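Local atomic coordinates of uncharacterized protein (Bacillus thuringiensis serovar kurstaki, PDB entry 4XE7), a protein that is an actin-like ParM protein that probably polymerises into nucleotide-dependent filaments of the bacterial cytoskeleton, as its relatives do to segregate plasmids. Residues 33-37 with 136-140; 68-72 with 181-185; 265-271 with 300-304; 307-311 with 323-327. One frame throughout, in Å; residues are numbered along the deposited sequence.

Contact 1 (33-37 with 136-140); sequences IESFA and VAAAR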
loop_
_atom_site.group_PDB
_atom_site.type_symbol
_atom_site.label_atom_id
_atom_site.label_comp_id
_atom_site.label_asym_id
_atom_site.label_seq_id
_atom_site.Cartn_x
_atom_site.Cartn_y
_atom_site.Cartn_z
ATOM N N ILE A 33 4.988 -0.483 13.543
ATOM C CA ILE A 33 5.047 -0.769 12.110
ATOM C C ILE A 33 4.985 0.531 11.330
ATOM O O ILE A 33 4.053 1.298 11.500
ATOM C CB ILE A 33 3.895 -1.701 11.658
ATOM C CG1 ILE A 33 3.965 -3.010 12.446
ATOM C CG2 ILE A 33 3.970 -1.963 10.128
ATOM C CD1 ILE A 33 2.865 -3.985 12.141
ATOM N N GLU A 34 5.990 0.767 10.492
ATOM C CA GLU A 34 6.050 1.941 9.626
ATOM C C GLU A 34 6.071 1.489 8.157
ATOM O O GLU A 34 6.781 0.553 7.801
ATOM C CB GLU A 34 7.289 2.779 9.972
ATOM C CG GLU A 34 7.348 4.134 9.317
ATOM C CD GLU A 34 8.309 5.085 10.027
ATOM O OE1 GLU A 34 8.302 5.110 11.274
ATOM O OE2 GLU A 34 9.089 5.781 9.343
ATOM N N SER A 35 5.278 2.135 7.311
ATOM C CA SER A 35 5.143 1.706 5.916
ATOM C C SER A 35 5.193 2.859 4.938
ATOM O O SER A 35 4.706 3.971 5.229
ATOM C CB SER A 35 3.829 0.956 5.699
ATOM O OG SER A 35 3.767 -0.202 6.501
ATOM N N PHE A 36 5.786 2.585 3.777
ATOM C CA PHE A 36 5.679 3.477 2.628
ATOM C C PHE A 36 5.779 2.678 1.328
ATOM O O PHE A 36 6.093 1.478 1.332
ATOM C CB PHE A 36 6.741 4.578 2.674
ATOM C CG PHE A 36 8.162 4.073 2.675
ATOM C CD1 PHE A 36 8.837 3.865 3.871
ATOM C CD2 PHE A 36 8.827 3.819 1.477
ATOM C CE1 PHE A 36 10.147 3.406 3.877
ATOM C CE2 PHE A 36 10.150 3.376 1.470
ATOM C CZ PHE A 36 10.800 3.153 2.679
ATOM N N ALA A 37 5.491 3.353 0.223
ATOM C CA ALA A 37 5.509 2.751 -1.097
ATOM C C ALA A 37 6.409 3.555 -2.029
ATOM O O ALA A 37 6.376 4.784 -2.035
ATOM C CB ALA A 37 4.120 2.682 -1.664
ATOM N N VAL A 136 16.065 3.540 2.565
ATOM C CA VAL A 136 15.305 4.633 3.174
ATOM C C VAL A 136 14.883 4.286 4.609
ATOM O O VAL A 136 15.014 5.110 5.516
ATOM C CB VAL A 136 14.055 5.005 2.339
ATOM C CG1 VAL A 136 13.228 6.101 3.053
ATOM C CG2 VAL A 136 14.477 5.491 0.951
ATOM N N ALA A 137 14.394 3.070 4.821
ATOM C CA ALA A 137 14.028 2.641 6.175
ATOM C C ALA A 137 15.239 2.615 7.091
ATOM O O ALA A 137 15.147 2.967 8.281
ATOM C CB ALA A 137 13.383 1.279 6.152
ATOM N N ALA A 138 16.371 2.173 6.547
ATOM C CA ALA A 138 17.577 2.099 7.358
ATOM C C ALA A 138 18.008 3.519 7.742
ATOM O O ALA A 138 18.378 3.777 8.895
ATOM C CB ALA A 138 18.680 1.355 6.623
ATOM N N ALA A 139 17.920 4.438 6.781
ATOM C CA ALA A 139 18.177 5.851 7.029
ATOM C C ALA A 139 17.230 6.404 8.103
ATOM O O ALA A 139 17.679 7.085 9.017
ATOM C CB ALA A 139 18.044 6.655 5.742
ATOM N N ARG A 140 15.934 6.086 7.999
ATOM C CA ARG A 140 14.933 6.566 8.956
ATOM C C ARG A 140 15.217 6.151 10.392
ATOM O O ARG A 140 14.909 6.875 11.325
ATOM C CB ARG A 140 13.542 6.068 8.571
ATOM C CG ARG A 140 12.974 6.731 7.341
ATOM C CD ARG A 140 11.544 6.279 7.093
ATOM N NE ARG A 140 10.986 6.991 5.956
ATOM C CZ ARG A 140 9.703 6.984 5.640
ATOM N NH1 ARG A 140 8.855 6.276 6.377
ATOM N NH2 ARG A 140 9.278 7.668 4.581
HETATM O O HOH W 1 5.940 6.133 6.112
#
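Arg-140 on the last turn of helix 123-140 meets Glu-34 on strand 33-45 in a single-pronged salt bridge: NH1 of Arg-140 lies 3.0 Å from OE2 of Glu-34. The bond is bent, 140° at the hydrogen; it uses the anti lone pair of OE2, and OE2 lies tilted out of the guanidinium plane. CD1 of Phe-36 sits over one face of the guanidinium, offset toward the guanidinium's rim and 3.5 Å from NH1 of Arg-140, with ring and guanidinium planes 46° apart. Phe-36 also presses CZ against CB of Val-136 at 3.8 Å, while the backbone N of Ala-137, a small residue, lies at the edge of the Phe-36 ring, near its plane. This is strand-against-helix packing in the actin-like fold, where helix 123-140 lies on the larger mixed sheet; the short helix segment 136-140 runs at 139° to strand segment 33-37, obliquely rather than antiparallel. Glu-34 spans the gap because its CG stands opposite the backbone N and its chain runs on extended. A water accepts from NH1 of Arg-140 and donates to O of Ser-35, 2.6 Å from it. Further out, Asn-28 holds OE1 of Glu-34, and Asp-67 and Asp-69 both pair with NH2 of Arg-140.

Contact 2 (68-72 with 181-185); sequences EDIEL and DGTYE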
loop_
_atom_site.group_PDB
_atom_site.type_symbol
_atom_site.label_atom_id
_atom_site.label_comp_id
_atom_site.label_asym_id
_atom_site.label_seq_id
_atom_site.Cartn_x
_atom_site.Cartn_y
_atom_site.Cartn_z
ATOM N N GLU A 68 8.400 12.661 2.795
ATOM C CA GLU A 68 9.107 13.592 1.938
ATOM C C GLU A 68 10.419 12.973 1.513
ATOM O O GLU A 68 10.976 13.347 0.478
ATOM C CB GLU A 68 9.347 14.937 2.642
ATOM C CG GLU A 68 8.065 15.715 2.917
ATOM C CD GLU A 68 8.310 17.036 3.630
ATOM O OE1 GLU A 68 8.904 17.017 4.730
ATOM O OE2 GLU A 68 7.894 18.091 3.098
ATOM N N ASP A 69 10.904 11.995 2.277
ATOM C CA ASP A 69 12.222 11.458 1.975
ATOM C C ASP A 69 12.243 10.535 0.757
ATOM O O ASP A 69 13.317 10.110 0.337
ATOM C CB ASP A 69 12.807 10.740 3.195
ATOM C CG ASP A 69 11.935 9.591 3.696
ATOM O OD1 ASP A 69 10.815 9.386 3.181
ATOM O OD2 ASP A 69 12.380 8.907 4.637
ATOM N N ILE A 70 11.085 10.234 0.174
ATOM C CA ILE A 70 11.085 9.427 -1.043
ATOM C C ILE A 70 10.676 10.230 -2.274
ATOM O O ILE A 70 10.606 9.683 -3.378
ATOM C CB ILE A 70 10.168 8.215 -0.927
ATOM C CG1 ILE A 70 8.722 8.664 -0.725
ATOM C CG2 ILE A 70 10.643 7.307 0.203
ATOM C CD1 ILE A 70 7.718 7.576 -0.914
ATOM N N GLU A 71 10.431 11.525 -2.081
ATOM C CA GLU A 71 10.102 12.437 -3.182
ATOM C C GLU A 71 11.289 12.620 -4.127
ATOM O O GLU A 71 11.130 12.828 -5.333
ATOM C CB GLU A 71 9.657 13.805 -2.637
ATOM C CG GLU A 71 8.374 13.751 -1.809
ATOM C CD GLU A 71 7.977 15.103 -1.215
ATOM O OE1 GLU A 71 8.645 16.120 -1.515
ATOM O OE2 GLU A 71 6.993 15.140 -0.443
ATOM N N LEU A 72 12.488 12.528 -3.574
ATOM C CA LEU A 72 13.680 12.717 -4.378
ATOM C C LEU A 72 14.672 11.593 -4.129
ATOM O O LEU A 72 15.496 11.672 -3.218
ATOM C CB LEU A 72 14.306 14.078 -4.074
ATOM C CG LEU A 72 15.105 14.760 -5.179
ATOM C CD1 LEU A 72 15.496 16.164 -4.719
ATOM C CD2 LEU A 72 16.341 13.963 -5.559
ATOM N N ASP A 181 21.363 12.690 -3.506
ATOM C CA ASP A 181 20.534 13.885 -3.388
ATOM C C ASP A 181 19.420 13.648 -2.367
ATOM O O ASP A 181 19.321 12.563 -1.786
ATOM C CB ASP A 181 19.938 14.263 -4.749
ATOM C CG ASP A 181 19.611 15.752 -4.857
ATOM O OD1 ASP A 181 19.601 16.439 -3.812
ATOM O OD2 ASP A 181 19.371 16.240 -5.986
ATOM N N GLY A 182 18.590 14.663 -2.147
ATOM C CA GLY A 182 17.449 14.548 -1.256
ATOM C C GLY A 182 17.834 14.538 0.213
ATOM O O GLY A 182 18.953 14.901 0.588
ATOM N N THR A 183 16.898 14.083 1.034
ATOM C CA THR A 183 17.035 14.077 2.487
ATOM C C THR A 183 18.293 13.412 3.043
ATOM O O THR A 183 18.894 13.920 3.984
ATOM C CB THR A 183 15.827 13.375 3.121
ATOM O OG1 THR A 183 14.632 13.789 2.440
ATOM C CG2 THR A 183 15.738 13.700 4.621
ATOM N N TYR A 184 18.692 12.272 2.485
ATOM C CA TYR A 184 19.824 11.535 3.041
ATOM C C TYR A 184 21.121 11.702 2.242
ATOM O O TYR A 184 22.008 10.845 2.315
ATOM C CB TYR A 184 19.463 10.045 3.153
ATOM C CG TYR A 184 18.163 9.839 3.908
ATOM C CD1 TYR A 184 18.034 10.279 5.220
ATOM C CD2 TYR A 184 17.070 9.230 3.312
ATOM C CE1 TYR A 184 16.854 10.123 5.919
ATOM C CE2 TYR A 184 15.875 9.069 4.004
ATOM C CZ TYR A 184 15.782 9.523 5.311
ATOM O OH TYR A 184 14.626 9.377 6.024
ATOM N N GLU A 185 21.230 12.795 1.485
ATOM C CA GLU A 185 22.393 13.024 0.625
ATOM C C GLU A 185 23.707 12.824 1.370
ATOM O O GLU A 185 23.900 13.365 2.452
ATOM C CB GLU A 185 22.364 14.429 0.022
ATOM C CG GLU A 185 23.667 14.786 -0.697
ATOM C CD GLU A 185 23.635 16.155 -1.354
ATOM O OE1 GLU A 185 22.626 16.877 -1.182
ATOM O OE2 GLU A 185 24.624 16.507 -2.039
HETATM O O HOH W 2 13.213 13.473 -0.700
#
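Asp-69 and Leu-72, near the end of the long loop before strand 73-79, where residues 68-70 form a 3-10 turn, come close to Thr-183 and Gly-182 of a type I beta turn, with CA of Leu-72 5.2 Å from CA of Gly-182 and the turn running from Gly-182 to Glu-185. The positive phi of Gly-182 (74°) suits glycine.

The one direct hydrogen bond between the two loops joins side chains: OH of Tyr-184 donates to OD2 of Asp-69 at 2.7 Å, using the anti lone pair. The carboxylate lies at the ring's edge, its plane turned 62° from the ring, and its other oxygen, OD1, pairs with Arg-140. The short side chain of Asp-69 keeps CB 3.6 Å from CE2 of Tyr-184 while OD2 reaches the OH. Thr-183 sets CB over the centre of the Tyr-184 ring and lays OG1 3.4 Å from CA of Asp-69. At the other end CD2 of Leu-72 is in van der Waals contact with CB of Asp-181, at 3.7 Å. The carboxylate of Asp-181 is turned to other work: OD1 accepts from N of Gly-182 at 2.6 Å, from above its plane, and OD2 pairs with Lys-53. Between the loops a water donates to O of Glu-68 and accepts from N of Leu-72, with a weak, long link to OG1 of Thr-183.

This is loop-to-loop packing at the surface of the actin-like fold, at the ends of neighbouring strands 73-79 and 173-179 of the larger mixed sheet; the second loop connects 173-179 to 188-200. Helix 123-140 runs beneath, touched by Asp-69, Ile-70 and Tyr-184, while Phe-179 meets the Tyr-184 ring edge-to-face.

Contact 3 (265-271 with 300-304); sequences NKYIDEI and REDFI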
loop_
_atom_site.group_PDB
_atom_site.type_symbol
_atom_site.label_atom_id
_atom_site.label_comp_id
_atom_site.label_asym_id
_atom_site.label_seq_id
_atom_site.Cartn_x
_atom_site.Cartn_y
_atom_site.Cartn_z
ATOM N N ASN A 265 -15.466 4.554 -7.795
ATOM C CA ASN A 265 -15.349 5.680 -8.719
ATOM C C ASN A 265 -16.692 6.282 -9.116
ATOM O O ASN A 265 -16.937 7.473 -8.906
ATOM C CB ASN A 265 -14.583 5.267 -9.994
ATOM C CG ASN A 265 -13.078 5.236 -9.793
ATOM O OD1 ASN A 265 -12.556 5.761 -8.803
ATOM N ND2 ASN A 265 -12.371 4.631 -10.742
ATOM N N LYS A 266 -17.573 5.467 -9.679
ATOM C CA LYS A 266 -18.843 6.011 -10.156
ATOM C C LYS A 266 -19.711 6.579 -9.024
ATOM O O LYS A 266 -20.482 7.502 -9.258
ATOM C CB LYS A 266 -19.610 4.946 -10.930
ATOM C CG LYS A 266 -18.706 4.142 -11.851
ATOM C CD LYS A 266 -19.368 3.827 -13.177
ATOM C CE LYS A 266 -18.354 3.290 -14.167
ATOM N NZ LYS A 266 -18.999 2.879 -15.444
ATOM N N TYR A 267 -19.585 6.038 -7.807
ATOM C CA TYR A 267 -20.397 6.501 -6.671
ATOM C C TYR A 267 -19.903 7.851 -6.184
ATOM O O TYR A 267 -20.689 8.747 -5.848
ATOM C CB TYR A 267 -20.387 5.476 -5.519
ATOM C CG TYR A 267 -20.982 4.148 -5.932
ATOM C CD1 TYR A 267 -22.329 3.857 -5.692
ATOM C CD2 TYR A 267 -20.208 3.192 -6.615
ATOM C CE1 TYR A 267 -22.880 2.632 -6.105
ATOM C CE2 TYR A 267 -20.743 1.992 -7.034
ATOM C CZ TYR A 267 -22.081 1.709 -6.769
ATOM O OH TYR A 267 -22.608 0.506 -7.185
ATOM N N ILE A 268 -18.588 7.987 -6.147
ATOM C CA ILE A 268 -17.950 9.241 -5.769
ATOM C C ILE A 268 -18.238 10.334 -6.810
ATOM O O ILE A 268 -18.541 11.478 -6.449
ATOM C CB ILE A 268 -16.427 9.027 -5.574
ATOM C CG1 ILE A 268 -16.209 8.211 -4.284
ATOM C CG2 ILE A 268 -15.675 10.378 -5.583
ATOM C CD1 ILE A 268 -14.831 7.534 -4.149
ATOM N N ASP A 269 -18.202 9.970 -8.092
ATOM C CA ASP A 269 -18.471 10.955 -9.138
ATOM C C ASP A 269 -19.859 11.529 -8.972
ATOM O O ASP A 269 -20.052 12.748 -9.098
ATOM C CB ASP A 269 -18.317 10.360 -10.534
ATOM C CG ASP A 269 -16.881 9.957 -10.832
ATOM O OD1 ASP A 269 -15.982 10.458 -10.130
ATOM O OD2 ASP A 269 -16.655 9.158 -11.758
ATOM N N GLU A 270 -20.817 10.658 -8.670
ATOM C CA GLU A 270 -22.197 11.092 -8.497
ATOM C C GLU A 270 -22.330 12.004 -7.290
ATOM O O GLU A 270 -23.042 13.024 -7.344
ATOM C CB GLU A 270 -23.126 9.890 -8.356
ATOM C CG GLU A 270 -24.589 10.253 -8.292
ATOM C CD GLU A 270 -25.491 9.036 -8.393
ATOM O OE1 GLU A 270 -24.999 7.905 -8.172
ATOM O OE2 GLU A 270 -26.688 9.214 -8.700
ATOM N N ILE A 271 -21.654 11.638 -6.200
ATOM C CA ILE A 271 -21.612 12.493 -5.009
ATOM C C ILE A 271 -21.023 13.873 -5.337
ATOM O O ILE A 271 -21.582 14.904 -4.958
ATOM C CB ILE A 271 -20.793 11.841 -3.869
ATOM C CG1 ILE A 271 -21.604 10.722 -3.215
ATOM C CG2 ILE A 271 -20.402 12.868 -2.799
ATOM C CD1 ILE A 271 -20.752 9.748 -2.435
ATOM N N ARG A 300 -11.095 12.585 -7.102
ATOM C CA ARG A 300 -11.765 11.681 -6.170
ATOM C C ARG A 300 -10.917 11.498 -4.925
ATOM O O ARG A 300 -11.441 11.318 -3.821
ATOM C CB ARG A 300 -12.037 10.320 -6.805
ATOM C CG ARG A 300 -12.766 10.382 -8.135
ATOM C CD ARG A 300 -12.949 8.980 -8.703
ATOM N NE ARG A 300 -13.662 8.992 -9.976
ATOM C CZ ARG A 300 -13.155 8.553 -11.125
ATOM N NH1 ARG A 300 -11.929 8.048 -11.162
ATOM N NH2 ARG A 300 -13.880 8.603 -12.234
ATOM N N GLU A 301 -9.602 11.553 -5.109
ATOM C CA GLU A 301 -8.663 11.289 -4.027
ATOM C C GLU A 301 -8.673 12.456 -3.045
ATOM O O GLU A 301 -8.611 12.271 -1.834
ATOM C CB GLU A 301 -7.253 11.049 -4.586
ATOM C CG GLU A 301 -7.091 9.766 -5.418
ATOM C CD GLU A 301 -7.879 9.766 -6.733
ATOM O OE1 GLU A 301 -8.001 10.828 -7.388
ATOM O OE2 GLU A 301 -8.383 8.690 -7.108
ATOM N N ASP A 302 -8.749 13.662 -3.585
ATOM C CA ASP A 302 -8.931 14.879 -2.804
ATOM C C ASP A 302 -10.198 14.819 -1.907
ATOM O O ASP A 302 -10.180 15.116 -0.699
ATOM C CB ASP A 302 -9.008 16.054 -3.778
ATOM C CG ASP A 302 -8.829 17.381 -3.108
ATOM O OD1 ASP A 302 -7.992 17.459 -2.185
ATOM O OD2 ASP A 302 -9.530 18.345 -3.508
ATOM N N PHE A 303 -11.306 14.430 -2.514
ATOM C CA PHE A 303 -12.555 14.239 -1.785
ATOM C C PHE A 303 -12.419 13.134 -0.704
ATOM O O PHE A 303 -12.870 13.317 0.426
ATOM C CB PHE A 303 -13.669 13.934 -2.798
ATOM C CG PHE A 303 -14.884 13.282 -2.206
ATOM C CD1 PHE A 303 -15.922 14.051 -1.710
ATOM C CD2 PHE A 303 -15.002 11.898 -2.179
ATOM C CE1 PHE A 303 -17.061 13.446 -1.177
ATOM C CE2 PHE A 303 -16.141 11.279 -1.649
ATOM C CZ PHE A 303 -17.164 12.062 -1.144
ATOM N N ILE A 304 -11.784 12.004 -1.036
ATOM C CA ILE A 304 -11.565 10.967 -0.030
ATOM C C ILE A 304 -10.694 11.483 1.129
ATOM O O ILE A 304 -11.070 11.360 2.303
ATOM C CB ILE A 304 -10.916 9.691 -0.636
ATOM C CG1 ILE A 304 -11.881 8.995 -1.599
ATOM C CG2 ILE A 304 -10.515 8.701 0.465
ATOM C CD1 ILE A 304 -13.013 8.291 -0.912
#
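Arg-300 turns its CG opposite its own carbonyl carbon (chi1 -52°) and then runs extended to NE; CG of Asp-269 likewise stands opposite its carbonyl carbon, which carries the carboxylate toward Arg-300. The grip is side-on and double. NE of Arg-300 donates to OD1 of Asp-269 at 2.7 Å, and NH2 of Arg-300 donates to OD2 of Asp-269 at 2.9 Å, the second on the syn lone pair; both bonds are nearly straight. Two oxygens against two nitrogens fix the guanidinium's rotation. Asn-265, one turn before Asp-269, stacks its amide on a guanidinium face, with CG of Asn-265 3.3 Å from NH1 of Arg-300 and the planes 24° apart; a flat amide suits that face, and it stacks without hydrogen-bonding to NH1.

Segments 265-271 and 300-304, of helices 265-279 and 300-317 in the actin-like fold, cross at 77°, with this polar cluster at the margin of an apolar core. Ile-268 fills the centre by its branches: CG2 lies 3.8 Å from CD2 of Phe-303, and CD1 reaches CD1 of Ile-304. CG2 of Ile-271 packs 3.7 Å from CZ of Phe-303. Phe-376 of helix 372-376 touches Ile-268 and Ile-271, and helix 337-362 supplies Ile-339 and Val-340 against Ile-271.

Contact 4 (307-311 with 323-327); sequences LVMPE and PTFSV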
loop_
_atom_site.group_PDB
_atom_site.type_symbol
_atom_site.label_atom_id
_atom_site.label_comp_id
_atom_site.label_asym_id
_atom_site.label_seq_id
_atom_site.Cartn_x
_atom_site.Cartn_y
_atom_site.Cartn_z
ATOM N N LEU A 307 -12.455 15.196 2.841
ATOM C CA LEU A 307 -13.814 15.143 3.368
ATOM C C LEU A 307 -14.138 13.830 4.078
ATOM O O LEU A 307 -14.601 13.845 5.225
ATOM C CB LEU A 307 -14.840 15.372 2.248
ATOM C CG LEU A 307 -16.307 15.465 2.711
ATOM C CD1 LEU A 307 -16.498 16.633 3.677
ATOM C CD2 LEU A 307 -17.265 15.606 1.534
ATOM N N VAL A 308 -13.908 12.697 3.408
ATOM C CA VAL A 308 -14.424 11.415 3.902
ATOM C C VAL A 308 -13.617 10.809 5.051
ATOM O O VAL A 308 -14.196 10.416 6.068
ATOM C CB VAL A 308 -14.500 10.380 2.767
ATOM C CG1 VAL A 308 -14.701 8.945 3.321
ATOM C CG2 VAL A 308 -15.600 10.766 1.773
ATOM N N MET A 309 -12.296 10.734 4.883
ATOM C CA MET A 309 -11.436 9.984 5.806
ATOM C C MET A 309 -11.498 10.472 7.258
ATOM O O MET A 309 -11.555 9.640 8.153
ATOM C CB MET A 309 -9.970 9.993 5.334
ATOM C CG MET A 309 -9.596 8.861 4.385
ATOM S SD MET A 309 -10.184 7.222 4.916
ATOM C CE MET A 309 -11.209 6.830 3.513
ATOM N N PRO A 310 -11.469 11.802 7.503
ATOM C CA PRO A 310 -11.571 12.214 8.909
ATOM C C PRO A 310 -12.839 11.707 9.596
ATOM O O PRO A 310 -12.775 11.254 10.736
ATOM C CB PRO A 310 -11.568 13.751 8.825
ATOM C CG PRO A 310 -10.761 14.038 7.592
ATOM C CD PRO A 310 -11.184 12.955 6.623
ATOM N N GLU A 311 -13.966 11.737 8.900
ATOM C CA GLU A 311 -15.206 11.257 9.501
ATOM C C GLU A 311 -15.222 9.728 9.712
ATOM O O GLU A 311 -15.586 9.248 10.791
ATOM C CB GLU A 311 -16.396 11.698 8.651
ATOM C CG GLU A 311 -16.709 13.193 8.756
ATOM C CD GLU A 311 -16.980 13.677 10.194
ATOM O OE1 GLU A 311 -17.947 13.207 10.848
ATOM O OE2 GLU A 311 -16.227 14.553 10.671
ATOM N N PRO A 323 -21.803 10.841 11.787
ATOM C CA PRO A 323 -20.902 11.687 10.999
ATOM C C PRO A 323 -21.542 12.954 10.433
ATOM O O PRO A 323 -22.738 13.004 10.178
ATOM C CB PRO A 323 -20.469 10.758 9.861
ATOM C CG PRO A 323 -21.617 9.831 9.683
ATOM C CD PRO A 323 -22.152 9.597 11.074
ATOM N N THR A 324 -20.717 13.968 10.218
ATOM C CA THR A 324 -21.131 15.165 9.501
ATOM C C THR A 324 -20.123 15.430 8.400
ATOM O O THR A 324 -18.933 15.548 8.671
ATOM C CB THR A 324 -21.225 16.398 10.436
ATOM O OG1 THR A 324 -22.325 16.228 11.332
ATOM C CG2 THR A 324 -21.415 17.695 9.634
ATOM N N PHE A 325 -20.585 15.490 7.155
ATOM C CA PHE A 325 -19.702 15.866 6.059
ATOM C C PHE A 325 -19.971 17.324 5.653
ATOM O O PHE A 325 -21.012 17.665 5.074
ATOM C CB PHE A 325 -19.862 14.908 4.892
ATOM C CG PHE A 325 -19.593 13.484 5.265
ATOM C CD1 PHE A 325 -18.300 12.973 5.237
ATOM C CD2 PHE A 325 -20.623 12.667 5.706
ATOM C CE1 PHE A 325 -18.050 11.667 5.607
ATOM C CE2 PHE A 325 -20.375 11.341 6.071
ATOM C CZ PHE A 325 -19.099 10.843 6.023
ATOM N N SER A 326 -19.023 18.180 5.994
ATOM C CA SER A 326 -19.149 19.606 5.750
ATOM C C SER A 326 -18.071 20.062 4.793
ATOM O O SER A 326 -16.881 19.915 5.067
ATOM C CB SER A 326 -19.067 20.386 7.060
ATOM O OG SER A 326 -18.696 21.730 6.824
ATOM N N VAL A 327 -18.496 20.607 3.663
ATOM C CA VAL A 327 -17.573 21.050 2.627
ATOM C C VAL A 327 -17.412 22.560 2.678
ATOM O O VAL A 327 -18.402 23.283 2.822
ATOM C CB VAL A 327 -18.079 20.628 1.240
ATOM C CG1 VAL A 327 -17.225 21.235 0.145
ATOM C CG2 VAL A 327 -18.119 19.107 1.139
#
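Leu-307 and Glu-311, one turn apart on helix 300-317, face an extended segment that runs from Pro-323 into the strand starting at Ser-326; CA of Glu-311 is 5.9 Å from CA of Pro-323. The helix is kinked where Pro-310 lacks the N-H that would bond to the preceding turn. Glu-311 bends back at chi2 (-57°), which carries OE1 to N of Thr-324. That hydrogen bond measures 2.9 Å and is fairly straight, 159°, but arrives from above the carboxylate plane. OE1 of Glu-311 also bonds to the hydroxyl of Tyr-321, and OE2 pairs with Lys-314, so both oxygens of this buried acid have partners.

Here the helix packs on the approach to a two-stranded antiparallel hairpin, 326-329 with 332-335, within the actin-like fold. The flat Phe-325 ring lies edge-on to the helix backbone at O of Leu-307 and CA of Val-308, while CB of Glu-311 packs obliquely on it, 3.5 Å from CE1 of Phe-325. Branched Leu-307 reaches along the strand with both methyls: CD1 lies 3.6 Å from O of Ser-326, and CD2 is 3.6 Å from CG2 of Val-327. Met-344 of helix 337-362 touches Val-308 and Phe-325, and Val-340 touches Leu-307.

How the contacts relate
The four contacts form two pairs about 30 Å apart between centres. Contacts 1 and 2 have centres about 12 Å apart and meet: NH2 of Arg-140 forms a salt bridge with OD1 of Asp-69 at 2.7 Å, so one arginine ties strand 33-37 to the loop 68-72. Contacts 3 and 4 are joined by helix 300-317, their centres about 13 Å apart, with a probable hydrogen bond from N of Met-309 to O of Ile-304. Contacts 1 and 3 lie on opposite sides of the chain's centre. In actin-like proteins nucleotide binds in the cleft between two lobes; the two pairs probably lie in different lobes of this apo structure, and none of the contacts is identified as part of the site.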